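PDB 3C0D: putative nitrite reductase NADPH (Small subunit) oxidoreductase protein from Vibrio parahaemolyticus RIMD 2210633, which probably serves as the small, Rieske-like subunit of an NAD(P)H-dependent nitrite reductase in nitrate assimilation. Local coordinates for residues L4-L9 with T99-Q104; D13-F18 with V30-I35; G50-M55 with S71-Q76; A42-D47 with H91-W96. All blocks are in the same frame, centred on the assembly; numbering follows the deposited sequence.

The four contacts show how a small all-beta domain is held together by strand pairing, loop packing and a few polar bonds. Contact 1 lies at one edge and contact 3 on the other side of the chain's centre, about 28 Å away between centres. Contacts 2 and 4 join them: strands 28-35 and 39-47 are neighbours, with A31 N 2.7 Å from V43 O, a probable hydrogen bond. L9 CD2 packs on L32 CD1 at 3.9 Å between contacts 1 and 2. Contacts 3 and 4, with centres about 11 Å apart, meet where S71 and D47 probably hydrogen-bond, a place likely equivalent to the cluster site in iron-sulfur relatives.

Contact 1 of 4, residues L4-L9 with T99-Q104; sequences LTKVKL and TVDDNQ
K8 and Q104 bring the two backbones nearest, with CA atoms 6.8 Å apart, whereas K6 and T99 stand 8.3 Å apart at CA, since strand 104-108 lies between their strands. K6 spans this gap with its side chain, which passes over C106 and L108 of the middle strand. The chain leaves with CG wedged between the backbone N and the carbonyl carbon (chi1 58°) and bends again at chi3 (59°), a path that takes NZ to the D101 carboxylate. The two side chains come from opposite directions, and NZ forms a salt bridge with OD2 of D101 at 2.9 Å through the syn lone pair, with OD1 of D101 3.0 Å from NZ, so that the ammonium sits across both oxygens. T99 crosses the lysine chain at about a right angle, its OG1 lying 3.7 Å from K6 NZ. D101 begins the turn of a beta hairpin joining strands 95-100 and 104-108, closed by D101 N bonding to Q104 O at 3.0 Å. Beyond the turn, Q104 bends at chi2 and sets its amide across the base of K8: NE2 is 3.4 Å from K8 CB, and CD is 3.7 Å from K8 CG.

Contact 2 of 4, residues D13-F18 with V30-I35; sequences DDLMPF and VALFYI
L15, P17 and F18 lie along strand 30-35 in three different orientations: L15 meets L32 and Y34, P17 shares Y34, and F18 turns to I35. L15 points toward the strand and straddles two residues with its fork: CD1 rests on CB of Y34 at 3.7 Å, while CD2 reaches CB of L32 at 3.9 Å. Both pairs meet at a slant. Y34 has its CG anti to the backbone N (chi1 167°), which swings the ring along the loop until it lies beside P17, the two side chains pointing the same way. CG of the proline is 4.1 Å from CE2 of the tyrosine, and the carbonyl carbon of M16 sits at the edge of the same ring. The CB of F18 leaves away from the strand, yet the ring turns back to cross I35 at about a right angle, with CD1 3.6 Å from CD1 of I35 and CE1 3.6 Å from its CG2.

The backbone pins this arrangement. F18 N donates to Y34 O at 2.9 Å in a nearly straight bond (172°). F18 itself adopts a positive phi of 67°, so the chain turns directly after the bond is made. The F18 carbonyl oxygen then lies at the edge of the F33 ring, near its plane.

Set between strands 6-11 and 21-25, the loop packs on strand 28-35 of the antiparallel sheet of a Rieske-like domain: L15 also touches C10, A21 and V40 of three other strands, while F33 and I35 pack against L80, and Y34 against L12.

Contact 3 of 4, residues G50-M55 with S71-Q76; sequences GKAYVM and SPLYKQ
Two loops probably equivalent to the cluster-binding end of Rieske proteins meet here as V54 and G50 pack against P72, L73 and Y74. No hydrogen bond crosses between the segments; the contact is mainly one of van der Waals packing. L73 runs across the mouth of the loop 50-54. Its CD1 lies 3.6 Å from the carbonyl oxygen of G50 and 4.4 Å from CB of A52, and its CG lies 4.0 Å from CG1 of V54. The ends of V54 and P72 face each other, but are modelled too close for their detail to be trusted. Y74 presents its ring edge to G50, with CE2 3.6 Å from the glycine CA and that carbon in the ring plane. M55 (selenomethionine) folds back at chi2 and chi3 (-50° and -65°), bringing SE to 3.9 Å from CB of S71. The S71 hydroxyl takes a weak bond from L73 N at 3.4 Å, while its main partner is probably the D47 carboxylate. Loop 71-74, reading S-P-L-Y, probably occupies the place of the C-P-x-H ligand motif of cluster-binding Rieske domains, with serine and tyrosine at the ligand positions.

Contact 4 of 4, residues A42-D47 with H91-W96; sequences AVQDWD and HCLKTW
Q44 and K94 are joined by two bonds, through the glutamine backbone and its side chain. Q44 N donates to K94 O at 2.9 Å, a bent bond of 136°. In return K94 N donates to OE1 of Q44 at 2.9 Å and a straighter 164°, from a direction tilted out of the amide plane. The amide's other end is held too: NE2 donates to W46 O at 2.6 Å, that acceptor almost in the amide plane. Gripped at both ends, the amide should scarcely flip. CG sits between the backbone N and the carbonyl carbon (chi1 75°) with the chain extended beyond, which carries the amide to K94.

L93 packs against the glutamine chain, crossing it at about a right angle: CD2 is 3.6 Å from Q44 CG, and CD1 is 3.8 Å from CB of V43. The W96 ring comes edge-on to the Q44 backbone, CZ3 3.6 Å from Q44 N, while CG of K94 lies over one face of the indole, toward its rim. V43 and T95 form a non-hydrogen-bonded antiparallel pair, their CA atoms 4.6 Å apart.

Farther out, K94 NZ makes a salt bridge to E28, A42 packs on V30 and L32, and W46 meets Y53 edge-to-face. Sheet pairing gives way to a side-chain bridge as strand 39-47 runs on toward D47, probably a cluster-ligand position in iron-sulfur relatives of this Rieske-like fold.

Contact 1 of 4, residues L4-L9 with T99-Q104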
loop_
_atom_site.group_PDB
_atom_site.type_symbol
_atom_site.label_atom_id
_atom_site.label_comp_id
_atom_site.label_asym_id
_atom_site.label_seq_id
_atom_site.Cartn_x
_atom_site.Cartn_y
_atom_site.Cartn_z
ATOM N N LEU A 4 10.630 5.305 -15.992
ATOM C CA LEU A 4 11.073 3.902 -16.236
ATOM C C LEU A 4 12.053 3.444 -15.159
ATOM O O LEU A 4 12.226 2.241 -14.942
ATOM C CB LEU A 4 11.762 3.774 -17.610
ATOM C CG LEU A 4 11.030 4.007 -18.942
ATOM C CD1 LEU A 4 12.013 3.781 -20.082
ATOM C CD2 LEU A 4 9.842 3.065 -19.074
ATOM N N THR A 5 12.692 4.393 -14.479
ATOM C CA THR A 5 13.675 4.051 -13.447
ATOM C C THR A 5 13.102 3.577 -12.105
ATOM O O THR A 5 12.040 4.033 -11.665
ATOM C CB THR A 5 14.633 5.230 -13.179
ATOM O OG1 THR A 5 13.874 6.417 -12.902
ATOM C CG2 THR A 5 15.541 5.465 -14.388
ATOM N N LYS A 6 13.825 2.655 -11.469
ATOM C CA LYS A 6 13.421 2.089 -10.188
ATOM C C LYS A 6 14.416 2.415 -9.077
ATOM O O LYS A 6 15.628 2.382 -9.280
ATOM C CB LYS A 6 13.259 0.573 -10.311
ATOM C CG LYS A 6 14.497 -0.161 -10.779
ATOM C CD LYS A 6 14.240 -1.659 -10.861
ATOM C CE LYS A 6 13.104 -1.973 -11.824
ATOM N NZ LYS A 6 12.885 -3.435 -11.924
ATOM N N VAL A 7 13.893 2.726 -7.896
ATOM C CA VAL A 7 14.727 3.082 -6.750
ATOM C C VAL A 7 14.600 2.045 -5.633
ATOM O O VAL A 7 13.494 1.776 -5.160
ATOM C CB VAL A 7 14.301 4.461 -6.169
ATOM C CG1 VAL A 7 15.381 4.997 -5.225
ATOM C CG2 VAL A 7 14.024 5.437 -7.296
ATOM N N LYS A 8 15.723 1.473 -5.209
ATOM C CA LYS A 8 15.700 0.491 -4.131
ATOM C C LYS A 8 14.897 1.051 -2.966
ATOM O O LYS A 8 15.145 2.169 -2.516
ATOM C CB LYS A 8 17.128 0.163 -3.670
ATOM C CG LYS A 8 17.964 -0.598 -4.708
ATOM C CD LYS A 8 19.368 -0.898 -4.204
ATOM C CE LYS A 8 20.155 -1.680 -5.247
ATOM N NZ LYS A 8 21.583 -1.882 -4.878
ATOM N N LEU A 9 13.931 0.269 -2.487
ATOM C CA LEU A 9 13.051 0.662 -1.382
ATOM C C LEU A 9 13.346 -0.174 -0.125
ATOM O O LEU A 9 13.679 0.360 0.939
ATOM C CB LEU A 9 11.606 0.462 -1.823
ATOM C CG LEU A 9 10.520 1.271 -1.131
ATOM C CD1 LEU A 9 10.890 2.738 -1.134
ATOM C CD2 LEU A 9 9.212 1.054 -1.866
ATOM N N THR A 99 7.748 -2.827 -7.868
ATOM C CA THR A 99 8.200 -4.095 -8.439
ATOM C C THR A 99 9.220 -4.770 -7.529
ATOM O O THR A 99 9.859 -4.117 -6.698
ATOM C CB THR A 99 8.844 -3.910 -9.824
ATOM O OG1 THR A 99 9.921 -2.964 -9.737
ATOM C CG2 THR A 99 7.810 -3.431 -10.820
ATOM N N VAL A 100 9.368 -6.082 -7.702
ATOM C CA VAL A 100 10.306 -6.876 -6.911
ATOM C C VAL A 100 11.132 -7.754 -7.845
ATOM O O VAL A 100 10.632 -8.736 -8.390
ATOM C CB VAL A 100 9.554 -7.783 -5.919
ATOM C CG1 VAL A 100 10.530 -8.424 -4.955
ATOM C CG2 VAL A 100 8.491 -6.973 -5.191
ATOM N N ASP A 101 12.396 -7.397 -8.033
ATOM C CA ASP A 101 13.265 -8.167 -8.904
ATOM C C ASP A 101 13.764 -9.437 -8.230
ATOM O O ASP A 101 13.100 -10.466 -8.317
ATOM C CB ASP A 101 14.407 -7.291 -9.386
ATOM C CG ASP A 101 13.906 -6.103 -10.192
ATOM O OD1 ASP A 101 13.143 -6.336 -11.166
ATOM O OD2 ASP A 101 14.256 -4.945 -9.848
ATOM N N ASP A 102 14.913 -9.408 -7.570
ATOM C CA ASP A 102 15.357 -10.626 -6.895
ATOM C C ASP A 102 14.523 -10.670 -5.628
ATOM O O ASP A 102 13.468 -11.304 -5.584
ATOM C CB ASP A 102 16.848 -10.555 -6.578
ATOM C CG ASP A 102 17.680 -11.472 -7.474
ATOM O OD1 ASP A 102 17.231 -11.808 -8.600
ATOM O OD2 ASP A 102 18.790 -11.851 -7.046
ATOM N N ASN A 103 14.997 -10.000 -4.593
ATOM C CA ASN A 103 14.233 -9.895 -3.362
ATOM C C ASN A 103 14.308 -8.415 -3.063
ATOM O O ASN A 103 14.164 -7.968 -1.930
ATOM C CB ASN A 103 14.849 -10.728 -2.240
ATOM C CG ASN A 103 14.326 -12.150 -2.225
ATOM O OD1 ASN A 103 13.116 -12.380 -2.284
ATOM N ND2 ASN A 103 15.235 -13.114 -2.140
ATOM N N GLN A 104 14.539 -7.663 -4.129
ATOM C CA GLN A 104 14.663 -6.225 -4.055
ATOM C C GLN A 104 13.339 -5.586 -4.408
ATOM O O GLN A 104 12.805 -5.787 -5.505
ATOM C CB GLN A 104 15.741 -5.743 -5.031
ATOM C CG GLN A 104 16.000 -4.261 -4.989
ATOM C CD GLN A 104 16.372 -3.802 -3.602
ATOM O OE1 GLN A 104 17.311 -4.319 -2.997
ATOM N NE2 GLN A 104 15.632 -2.829 -3.081
#

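Contact 2 of 4, residues D13-F18 with V30-I35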
loop_
_atom_site.group_PDB
_atom_site.type_symbol
_atom_site.label_atom_id
_atom_site.label_comp_id
_atom_site.label_asym_id
_atom_site.label_seq_id
_atom_site.Cartn_x
_atom_site.Cartn_y
_atom_site.Cartn_z
ATOM N N ASP A 13 12.070 -9.686 2.363
ATOM C CA ASP A 13 11.889 -10.282 3.680
ATOM C C ASP A 13 11.839 -9.271 4.831
ATOM O O ASP A 13 11.954 -9.641 6.007
ATOM C CB ASP A 13 12.921 -11.385 3.954
ATOM C CG ASP A 13 14.327 -10.991 3.591
ATOM O OD1 ASP A 13 14.521 -10.383 2.516
ATOM O OD2 ASP A 13 15.240 -11.321 4.377
ATOM N N ASP A 14 11.652 -7.999 4.477
ATOM C CA ASP A 14 11.485 -6.934 5.454
ATOM C C ASP A 14 9.960 -6.824 5.580
ATOM O O ASP A 14 9.422 -6.217 6.518
ATOM C CB ASP A 14 12.041 -5.606 4.935
ATOM C CG ASP A 14 13.520 -5.421 5.239
ATOM O OD1 ASP A 14 13.957 -5.778 6.356
ATOM O OD2 ASP A 14 14.241 -4.896 4.365
ATOM N N LEU A 15 9.282 -7.434 4.611
ATOM C CA LEU A 15 7.828 -7.431 4.540
ATOM C C LEU A 15 7.173 -8.756 4.930
ATOM O O LEU A 15 7.402 -9.784 4.286
ATOM C CB LEU A 15 7.364 -7.096 3.118
ATOM C CG LEU A 15 7.806 -5.813 2.421
ATOM C CD1 LEU A 15 7.137 -5.773 1.057
ATOM C CD2 LEU A 15 7.421 -4.594 3.242
HETATM N N MSE A 16 6.343 -8.720 5.971
HETATM C CA MSE A 16 5.615 -9.895 6.413
HETATM C C MSE A 16 4.393 -10.007 5.508
HETATM O O MSE A 16 3.807 -8.996 5.119
HETATM C CB MSE A 16 5.157 -9.740 7.857
HETATM C CG MSE A 16 6.217 -10.037 8.898
HETATM SE SE MSE A 16 5.465 -9.953 10.705
HETATM C CE MSE A 16 5.031 -11.840 10.953
ATOM N N PRO A 17 3.991 -11.239 5.155
ATOM C CA PRO A 17 2.831 -11.447 4.290
ATOM C C PRO A 17 1.538 -10.857 4.828
ATOM O O PRO A 17 1.151 -11.122 5.960
ATOM C CB PRO A 17 2.774 -12.958 4.167
ATOM C CG PRO A 17 4.217 -13.335 4.219
ATOM C CD PRO A 17 4.678 -12.518 5.396
ATOM N N PHE A 18 0.892 -10.038 4.006
ATOM C CA PHE A 18 -0.374 -9.416 4.370
ATOM C C PHE A 18 -0.303 -8.404 5.509
ATOM O O PHE A 18 -1.340 -7.975 6.010
ATOM C CB PHE A 18 -1.397 -10.506 4.738
ATOM C CG PHE A 18 -1.633 -11.507 3.643
ATOM C CD1 PHE A 18 -2.229 -11.112 2.440
ATOM C CD2 PHE A 18 -1.281 -12.843 3.812
ATOM C CE1 PHE A 18 -2.479 -12.031 1.417
ATOM C CE2 PHE A 18 -1.526 -13.779 2.795
ATOM C CZ PHE A 18 -2.128 -13.366 1.599
ATOM N N VAL A 30 4.202 6.075 3.138
ATOM C CA VAL A 30 3.684 4.972 2.334
ATOM C C VAL A 30 3.554 3.667 3.121
ATOM O O VAL A 30 4.348 3.379 4.020
ATOM C CB VAL A 30 4.591 4.727 1.109
ATOM C CG1 VAL A 30 3.993 3.667 0.214
ATOM C CG2 VAL A 30 4.789 6.020 0.354
ATOM N N ALA A 31 2.543 2.880 2.775
ATOM C CA ALA A 31 2.310 1.600 3.426
ATOM C C ALA A 31 2.533 0.493 2.403
ATOM O O ALA A 31 1.886 0.482 1.364
ATOM C CB ALA A 31 0.878 1.535 3.979
ATOM N N LEU A 32 3.460 -0.419 2.681
ATOM C CA LEU A 32 3.729 -1.517 1.765
ATOM C C LEU A 32 2.986 -2.763 2.217
ATOM O O LEU A 32 2.953 -3.078 3.407
ATOM C CB LEU A 32 5.222 -1.823 1.690
ATOM C CG LEU A 32 6.106 -0.704 1.154
ATOM C CD1 LEU A 32 7.441 -1.284 0.744
ATOM C CD2 LEU A 32 5.432 -0.020 -0.033
ATOM N N PHE A 33 2.391 -3.472 1.264
ATOM C CA PHE A 33 1.636 -4.673 1.578
ATOM C C PHE A 33 2.050 -5.782 0.626
ATOM O O PHE A 33 1.726 -5.746 -0.566
ATOM C CB PHE A 33 0.137 -4.414 1.430
ATOM C CG PHE A 33 -0.471 -3.660 2.573
ATOM C CD1 PHE A 33 -0.748 -4.306 3.782
ATOM C CD2 PHE A 33 -0.846 -2.320 2.423
ATOM C CE1 PHE A 33 -1.404 -3.627 4.837
ATOM C CE2 PHE A 33 -1.504 -1.622 3.467
ATOM C CZ PHE A 33 -1.782 -2.284 4.670
ATOM N N TYR A 34 2.761 -6.771 1.155
ATOM C CA TYR A 34 3.217 -7.895 0.345
ATOM C C TYR A 34 2.164 -9.003 0.272
ATOM O O TYR A 34 1.829 -9.609 1.284
ATOM C CB TYR A 34 4.528 -8.441 0.926
ATOM C CG TYR A 34 4.952 -9.784 0.387
ATOM C CD1 TYR A 34 4.946 -10.043 -0.983
ATOM C CD2 TYR A 34 5.409 -10.783 1.244
ATOM C CE1 TYR A 34 5.391 -11.275 -1.494
ATOM C CE2 TYR A 34 5.865 -12.017 0.744
ATOM C CZ TYR A 34 5.857 -12.253 -0.628
ATOM O OH TYR A 34 6.359 -13.434 -1.138
ATOM N N ILE A 35 1.641 -9.251 -0.926
ATOM C CA ILE A 35 0.644 -10.302 -1.132
ATOM C C ILE A 35 1.326 -11.413 -1.924
ATOM O O ILE A 35 1.579 -11.251 -3.117
ATOM C CB ILE A 35 -0.564 -9.810 -1.973
ATOM C CG1 ILE A 35 -1.082 -8.473 -1.437
ATOM C CG2 ILE A 35 -1.671 -10.831 -1.921
ATOM C CD1 ILE A 35 -1.576 -8.543 0.006
#

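Contact 3 of 4, residues G50-M55 with S71-Q76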
loop_
_atom_site.group_PDB
_atom_site.type_symbol
_atom_site.label_atom_id
_atom_site.label_comp_id
_atom_site.label_asym_id
_atom_site.label_seq_id
_atom_site.Cartn_x
_atom_site.Cartn_y
_atom_site.Cartn_z
ATOM N N GLY A 50 -10.191 9.622 9.206
ATOM C CA GLY A 50 -9.727 9.070 10.469
ATOM C C GLY A 50 -8.586 9.955 10.890
ATOM O O GLY A 50 -8.307 10.124 12.078
ATOM N N LYS A 51 -7.919 10.496 9.878
ATOM C CA LYS A 51 -6.839 11.433 10.069
ATOM C C LYS A 51 -5.658 10.992 10.924
ATOM O O LYS A 51 -5.424 11.546 12.002
ATOM C CB LYS A 51 -7.436 12.724 10.624
ATOM C CG LYS A 51 -8.600 13.209 9.810
ATOM C CD LYS A 51 -8.153 13.434 8.388
ATOM C CE LYS A 51 -9.276 13.980 7.541
ATOM N NZ LYS A 51 -8.830 14.108 6.130
ATOM N N ALA A 52 -4.902 10.013 10.439
ATOM C CA ALA A 52 -3.729 9.539 11.162
ATOM C C ALA A 52 -2.979 8.515 10.331
ATOM O O ALA A 52 -3.596 7.753 9.591
ATOM C CB ALA A 52 -4.134 8.935 12.501
ATOM N N TYR A 53 -1.650 8.523 10.429
ATOM C CA TYR A 53 -0.860 7.557 9.690
ATOM C C TYR A 53 -1.175 6.277 10.402
ATOM O O TYR A 53 -0.691 6.059 11.514
ATOM C CB TYR A 53 0.636 7.815 9.815
ATOM C CG TYR A 53 1.094 9.155 9.327
ATOM C CD1 TYR A 53 1.069 9.479 7.971
ATOM C CD2 TYR A 53 1.546 10.109 10.224
ATOM C CE1 TYR A 53 1.491 10.734 7.519
ATOM C CE2 TYR A 53 1.962 11.360 9.792
ATOM C CZ TYR A 53 1.941 11.666 8.448
ATOM O OH TYR A 53 2.422 12.885 8.046
ATOM N N VAL A 54 -1.980 5.427 9.768
ATOM C CA VAL A 54 -2.366 4.178 10.393
ATOM C C VAL A 54 -2.716 3.048 9.422
ATOM O O VAL A 54 -3.030 1.933 9.862
ATOM C CB VAL A 54 -3.555 4.428 11.351
ATOM C CG1 VAL A 54 -4.836 4.649 10.573
ATOM C CG2 VAL A 54 -3.689 3.272 12.314
HETATM N N MSE A 55 -2.641 3.309 8.119
HETATM C CA MSE A 55 -2.993 2.284 7.152
HETATM C C MSE A 55 -2.124 1.048 7.218
HETATM O O MSE A 55 -2.553 -0.044 6.837
HETATM C CB MSE A 55 -2.985 2.845 5.731
HETATM C CG MSE A 55 -4.060 3.913 5.470
HETATM SE SE MSE A 55 -5.919 3.477 6.012
HETATM C CE MSE A 55 -6.259 1.985 4.802
ATOM N N SER A 71 -9.257 0.325 7.211
ATOM C CA SER A 71 -8.628 1.272 8.115
ATOM C C SER A 71 -8.882 0.760 9.527
ATOM O O SER A 71 -9.984 0.298 9.835
ATOM C CB SER A 71 -9.220 2.671 7.957
ATOM O OG SER A 71 -8.703 3.526 8.963
ATOM N N PRO A 72 -7.861 0.812 10.396
ATOM C CA PRO A 72 -8.017 0.344 11.777
ATOM C C PRO A 72 -8.806 1.319 12.658
ATOM O O PRO A 72 -8.976 1.076 13.854
ATOM C CB PRO A 72 -6.583 0.168 12.237
ATOM C CG PRO A 72 -5.874 1.229 11.483
ATOM C CD PRO A 72 -6.458 1.147 10.109
ATOM N N LEU A 73 -9.295 2.411 12.068
ATOM C CA LEU A 73 -10.068 3.393 12.823
ATOM C C LEU A 73 -11.577 3.278 12.565
ATOM O O LEU A 73 -12.294 2.608 13.307
ATOM C CB LEU A 73 -9.576 4.813 12.500
ATOM C CG LEU A 73 -8.116 5.153 12.856
ATOM C CD1 LEU A 73 -7.820 6.599 12.502
ATOM C CD2 LEU A 73 -7.862 4.917 14.333
ATOM N N TYR A 74 -12.062 3.930 11.515
ATOM C CA TYR A 74 -13.484 3.877 11.181
ATOM C C TYR A 74 -13.835 2.742 10.192
ATOM O O TYR A 74 -14.840 2.785 9.474
ATOM C CB TYR A 74 -13.922 5.242 10.648
ATOM C CG TYR A 74 -13.774 6.327 11.685
ATOM C CD1 TYR A 74 -14.600 6.354 12.809
ATOM C CD2 TYR A 74 -12.782 7.302 11.571
ATOM C CE1 TYR A 74 -14.441 7.331 13.810
ATOM C CE2 TYR A 74 -12.610 8.288 12.560
ATOM C CZ TYR A 74 -13.444 8.293 13.679
ATOM O OH TYR A 74 -13.279 9.242 14.675
ATOM N N LYS A 75 -12.972 1.728 10.186
ATOM C CA LYS A 75 -13.103 0.513 9.381
ATOM C C LYS A 75 -13.380 0.565 7.875
ATOM O O LYS A 75 -13.705 -0.477 7.295
ATOM C CB LYS A 75 -14.153 -0.410 10.016
ATOM C CG LYS A 75 -13.907 -0.764 11.464
ATOM C CD LYS A 75 -12.617 -1.550 11.652
ATOM C CE LYS A 75 -12.469 -2.035 13.100
ATOM N NZ LYS A 75 -12.478 -0.915 14.096
ATOM N N GLN A 76 -13.267 1.721 7.223
ATOM C CA GLN A 76 -13.522 1.742 5.783
ATOM C C GLN A 76 -12.537 0.841 5.020
ATOM O O GLN A 76 -11.394 0.647 5.441
ATOM C CB GLN A 76 -13.448 3.164 5.229
ATOM C CG GLN A 76 -14.616 4.056 5.611
ATOM C CD GLN A 76 -14.341 4.897 6.842
ATOM O OE1 GLN A 76 -13.377 5.656 6.879
ATOM N NE2 GLN A 76 -15.193 4.772 7.853
#

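Contact 4 of 4, residues A42-D47 with H91-W96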
loop_
_atom_site.group_PDB
_atom_site.type_symbol
_atom_site.label_atom_id
_atom_site.label_comp_id
_atom_site.label_asym_id
_atom_site.label_seq_id
_atom_site.Cartn_x
_atom_site.Cartn_y
_atom_site.Cartn_z
ATOM N N ALA A 42 1.631 -0.608 -2.732
ATOM C CA ALA A 42 1.938 0.551 -1.904
ATOM C C ALA A 42 0.767 1.507 -1.912
ATOM O O ALA A 42 0.209 1.775 -2.970
ATOM C CB ALA A 42 3.158 1.254 -2.450
ATOM N N VAL A 43 0.394 2.031 -0.748
ATOM C CA VAL A 43 -0.709 2.994 -0.657
ATOM C C VAL A 43 -0.326 4.030 0.399
ATOM O O VAL A 43 0.522 3.748 1.243
ATOM C CB VAL A 43 -2.028 2.321 -0.220
ATOM C CG1 VAL A 43 -2.525 1.374 -1.299
ATOM C CG2 VAL A 43 -1.816 1.566 1.091
ATOM N N GLN A 44 -0.921 5.220 0.365
ATOM C CA GLN A 44 -0.596 6.224 1.376
ATOM C C GLN A 44 -0.955 5.660 2.741
ATOM O O GLN A 44 -2.006 5.035 2.905
ATOM C CB GLN A 44 -1.388 7.499 1.158
ATOM C CG GLN A 44 -2.837 7.402 1.555
ATOM C CD GLN A 44 -3.573 8.669 1.217
ATOM O OE1 GLN A 44 -3.610 9.081 0.054
ATOM N NE2 GLN A 44 -4.159 9.309 2.228
ATOM N N ASP A 45 -0.084 5.894 3.718
ATOM C CA ASP A 45 -0.289 5.391 5.057
ATOM C C ASP A 45 -1.271 6.237 5.804
ATOM O O ASP A 45 -1.940 5.747 6.703
ATOM C CB ASP A 45 1.024 5.331 5.827
ATOM C CG ASP A 45 0.887 4.585 7.146
ATOM O OD1 ASP A 45 0.301 3.479 7.151
ATOM O OD2 ASP A 45 1.370 5.093 8.177
ATOM N N TRP A 46 -1.366 7.507 5.437
ATOM C CA TRP A 46 -2.315 8.402 6.092
ATOM C C TRP A 46 -3.768 8.066 5.684
ATOM O O TRP A 46 -4.089 7.996 4.499
ATOM C CB TRP A 46 -1.954 9.851 5.739
ATOM C CG TRP A 46 -2.888 10.917 6.248
ATOM C CD1 TRP A 46 -3.939 11.464 5.584
ATOM C CD2 TRP A 46 -2.821 11.586 7.514
ATOM N NE1 TRP A 46 -4.531 12.439 6.346
ATOM C CE2 TRP A 46 -3.865 12.538 7.536
ATOM C CE3 TRP A 46 -1.975 11.481 8.630
ATOM C CZ2 TRP A 46 -4.093 13.379 8.636
ATOM C CZ3 TRP A 46 -2.198 12.318 9.724
ATOM C CH2 TRP A 46 -3.248 13.258 9.714
ATOM N N ASP A 47 -4.619 7.829 6.682
ATOM C CA ASP A 47 -6.034 7.518 6.490
ATOM C C ASP A 47 -6.806 8.823 6.290
ATOM O O ASP A 47 -6.975 9.605 7.226
ATOM C CB ASP A 47 -6.575 6.806 7.728
ATOM C CG ASP A 47 -8.069 6.564 7.656
ATOM O OD1 ASP A 47 -8.724 7.112 6.745
ATOM O OD2 ASP A 47 -8.592 5.829 8.517
ATOM N N HIS A 91 -13.578 8.885 -1.384
ATOM C CA HIS A 91 -12.210 8.690 -0.899
ATOM C C HIS A 91 -11.392 7.652 -1.662
ATOM O O HIS A 91 -11.897 6.606 -2.060
ATOM C CB HIS A 91 -12.250 8.354 0.588
ATOM C CG HIS A 91 -12.566 9.536 1.445
ATOM N ND1 HIS A 91 -11.634 10.510 1.734
ATOM C CD2 HIS A 91 -13.722 9.939 2.025
ATOM C CE1 HIS A 91 -12.200 11.461 2.456
ATOM N NE2 HIS A 91 -13.468 11.137 2.646
ATOM N N CYS A 92 -10.118 7.962 -1.857
ATOM C CA CYS A 92 -9.211 7.088 -2.584
ATOM C C CYS A 92 -7.792 7.326 -2.066
ATOM O O CYS A 92 -7.410 8.467 -1.811
ATOM C CB CYS A 92 -9.294 7.409 -4.084
ATOM S SG CYS A 92 -8.418 6.265 -5.182
ATOM N N LEU A 93 -7.014 6.259 -1.899
ATOM C CA LEU A 93 -5.645 6.391 -1.405
ATOM C C LEU A 93 -4.643 6.565 -2.541
ATOM O O LEU A 93 -4.805 5.991 -3.623
ATOM C CB LEU A 93 -5.240 5.159 -0.588
ATOM C CG LEU A 93 -6.006 4.741 0.669
ATOM C CD1 LEU A 93 -5.307 3.558 1.320
ATOM C CD2 LEU A 93 -6.074 5.896 1.631
ATOM N N LYS A 94 -3.597 7.348 -2.300
ATOM C CA LYS A 94 -2.586 7.542 -3.328
ATOM C C LYS A 94 -1.812 6.231 -3.449
ATOM O O LYS A 94 -1.590 5.528 -2.454
ATOM C CB LYS A 94 -1.647 8.700 -2.962
ATOM C CG LYS A 94 -0.629 9.020 -4.039
ATOM C CD LYS A 94 0.149 10.284 -3.723
ATOM C CE LYS A 94 1.174 10.608 -4.822
ATOM N NZ LYS A 94 2.101 11.742 -4.483
ATOM N N THR A 95 -1.420 5.906 -4.679
ATOM C CA THR A 95 -0.695 4.671 -4.975
ATOM C C THR A 95 0.671 4.904 -5.600
ATOM O O THR A 95 0.915 5.934 -6.215
ATOM C CB THR A 95 -1.489 3.789 -5.949
ATOM O OG1 THR A 95 -1.874 4.576 -7.084
ATOM C CG2 THR A 95 -2.731 3.223 -5.273
ATOM N N TRP A 96 1.559 3.931 -5.441
ATOM C CA TRP A 96 2.899 4.003 -6.012
ATOM C C TRP A 96 3.199 2.696 -6.741
ATOM O O TRP A 96 2.984 1.618 -6.192
ATOM C CB TRP A 96 3.939 4.220 -4.914
ATOM C CG TRP A 96 4.036 5.633 -4.419
ATOM C CD1 TRP A 96 4.946 6.578 -4.805
ATOM C CD2 TRP A 96 3.212 6.251 -3.427
ATOM N NE1 TRP A 96 4.742 7.743 -4.109
ATOM C CE2 TRP A 96 3.683 7.571 -3.256
ATOM C CE3 TRP A 96 2.123 5.817 -2.662
ATOM C CZ2 TRP A 96 3.102 8.464 -2.349
ATOM C CZ3 TRP A 96 1.540 6.709 -1.755
ATOM C CH2 TRP A 96 2.034 8.019 -1.610
#